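Local coordinates for protein carboxylesterase SOBER1 (Arabidopsis thaliana, PDB 6AVX) that hydrolyses short-chain carboxylic esters, shows phospholipase A2 activity, and dampens the hypersensitive response that the bacterial effector AvrBsT triggers in the plant, at residues Pro122-Gly127 / Lys150-Leu155. The protein carries 1 engineered substitution. Numbering follows the deposited sequence.
Sequences PKTLGG and KKTPIL
T152 pushes its hydroxyl into the backbone of the loop at K123-L125. OG1 accepts the amide hydrogen of L125 N at 2.9 Å, in a nearly straight bond (173°), and gives its own proton to a water 2.7 Å from OG1; that water in turn donates to K123 O. The hydroxyl is thus gripped twice, and the bond to the water should set its rotation. With OG1 beside its own backbone N (chi1 -59°), the T152 methyl CG2 lies anti to that N and is aimed at the end of the loop, 3.6 Å from G127 CA. T124 has the same rotamer but runs past T152 in the opposite direction: its CG2 rests 3.7 Å from T152 OG1 and also touches the K151 backbone. T124 OG1 packs against K151 CB and hydrogen-bonds E148 O, while the extended K151 chain leads away to a salt bridge with E148. CG and CD of P153 pack against G126 O, CG at 3.4 Å; R211 of helix 198-212 hydrogen-bonds the carbonyls of both L125 and G126. G127 CA then meets P153 O at 3.3 Å in a bent CH···O contact, where the backbone hydrogen bond between P153 and G128 begins the strand pairing. Here the neighbouring parallel strands 127-131 and 154-159 start, inside the central sheet of an alpha/beta hydrolase fold, away from the predicted catalytic triad.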
loop_
_atom_site.group_PDB
_atom_site.type_symbol
_atom_site.label_atom_id
_atom_site.label_comp_id
_atom_site.label_asym_id
_atom_site.label_seq_id
_atom_site.Cartn_x
_atom_site.Cartn_y
_atom_site.Cartn_z
ATOM N N PRO A 122 11.666 -3.694 -9.549
ATOM C CA PRO A 122 12.648 -4.702 -9.992
ATOM C C PRO A 122 13.465 -5.331 -8.892
ATOM O O PRO A 122 14.131 -6.342 -9.155
ATOM C CB PRO A 122 13.544 -3.926 -10.963
ATOM C CG PRO A 122 12.708 -2.794 -11.444
ATOM C CD PRO A 122 11.837 -2.421 -10.267
ATOM N N LYS A 123 13.470 -4.769 -7.685
ATOM C CA LYS A 123 14.289 -5.239 -6.579
ATOM C C LYS A 123 13.430 -5.625 -5.380
ATOM O O LYS A 123 12.318 -5.120 -5.205
ATOM C CB LYS A 123 15.279 -4.155 -6.166
ATOM C CG LYS A 123 16.220 -3.816 -7.329
ATOM C CD LYS A 123 17.170 -2.705 -7.006
ATOM C CE LYS A 123 18.040 -2.378 -8.220
ATOM N NZ LYS A 123 18.853 -1.173 -7.982
ATOM N N THR A 124 13.948 -6.541 -4.571
ATOM C CA THR A 124 13.325 -6.878 -3.296
ATOM C C THR A 124 13.423 -5.687 -2.360
ATOM O O THR A 124 14.498 -5.110 -2.181
ATOM C CB THR A 124 14.026 -8.070 -2.640
ATOM O OG1 THR A 124 14.142 -9.142 -3.591
ATOM C CG2 THR A 124 13.260 -8.538 -1.408
ATOM N N LEU A 125 12.317 -5.340 -1.744
ATOM C CA LEU A 125 12.265 -4.256 -0.771
ATOM C C LEU A 125 12.094 -4.846 0.620
ATOM O O LEU A 125 11.932 -6.056 0.803
ATOM C CB LEU A 125 11.146 -3.276 -1.129
ATOM C CG LEU A 125 11.260 -2.672 -2.527
ATOM C CD1 LEU A 125 10.023 -1.845 -2.846
ATOM C CD2 LEU A 125 12.532 -1.870 -2.688
ATOM N N GLY A 126 12.125 -3.963 1.617
ATOM C CA GLY A 126 11.925 -4.388 2.988
ATOM C C GLY A 126 10.531 -4.947 3.207
ATOM O O GLY A 126 10.346 -5.966 3.872
ATOM N N GLY A 127 9.530 -4.305 2.638
ATOM C CA GLY A 127 8.185 -4.801 2.790
ATOM C C GLY A 127 7.156 -3.852 2.224
ATOM O O GLY A 127 7.427 -2.666 2.010
ATOM N N LYS A 150 8.957 -10.642 -5.991
ATOM C CA LYS A 150 8.164 -11.678 -5.360
ATOM C C LYS A 150 8.700 -12.056 -3.988
ATOM O O LYS A 150 7.986 -12.725 -3.237
ATOM C CB LYS A 150 8.092 -12.891 -6.283
ATOM C CG LYS A 150 7.343 -12.599 -7.577
ATOM C CD LYS A 150 7.277 -13.821 -8.444
ATOM C CE LYS A 150 6.474 -13.532 -9.669
ATOM N NZ LYS A 150 6.316 -14.778 -10.433
ATOM N N LYS A 151 9.918 -11.644 -3.644
ATOM C CA LYS A 151 10.497 -11.908 -2.339
ATOM C C LYS A 151 10.182 -10.814 -1.336
ATOM O O LYS A 151 10.537 -10.963 -0.166
ATOM C CB LYS A 151 12.013 -12.078 -2.479
ATOM C CG LYS A 151 12.386 -13.219 -3.429
ATOM C CD LYS A 151 13.892 -13.348 -3.593
ATOM C CE LYS A 151 14.225 -14.361 -4.681
ATOM N NZ LYS A 151 15.683 -14.392 -4.976
ATOM N N THR A 152 9.548 -9.726 -1.752
ATOM C CA THR A 152 9.230 -8.669 -0.800
ATOM C C THR A 152 8.051 -9.113 0.047
ATOM O O THR A 152 7.008 -9.456 -0.508
ATOM C CB THR A 152 8.879 -7.374 -1.518
ATOM O OG1 THR A 152 10.006 -6.982 -2.316
ATOM C CG2 THR A 152 8.565 -6.266 -0.502
ATOM N N PRO A 153 8.165 -9.138 1.369
ATOM C CA PRO A 153 7.027 -9.576 2.183
ATOM C C PRO A 153 5.935 -8.525 2.217
ATOM O O PRO A 153 6.195 -7.316 2.204
ATOM C CB PRO A 153 7.633 -9.785 3.573
ATOM C CG PRO A 153 8.822 -8.944 3.607
ATOM C CD PRO A 153 9.354 -8.845 2.185
ATOM N N ILE A 154 4.695 -9.004 2.251
ATOM C CA ILE A 154 3.512 -8.152 2.356
ATOM C C ILE A 154 2.856 -8.411 3.701
ATOM O O ILE A 154 2.656 -9.568 4.089
ATOM C CB ILE A 154 2.509 -8.433 1.227
ATOM C CG1 ILE A 154 3.158 -8.278 -0.150
ATOM C CG2 ILE A 154 1.304 -7.535 1.354
ATOM C CD1 ILE A 154 3.661 -6.888 -0.491
ATOM N N LEU A 155 2.510 -7.347 4.402
ATOM C CA LEU A 155 1.640 -7.417 5.572
ATOM C C LEU A 155 0.349 -6.701 5.217
ATOM O O LEU A 155 0.372 -5.495 4.953
ATOM C CB LEU A 155 2.290 -6.759 6.789
ATOM C CG LEU A 155 1.364 -6.615 8.004
ATOM C CD1 LEU A 155 0.914 -7.964 8.533
ATOM C CD2 LEU A 155 2.048 -5.833 9.085
HETATM O O HOH W 1 9.592 -5.326 -4.383
#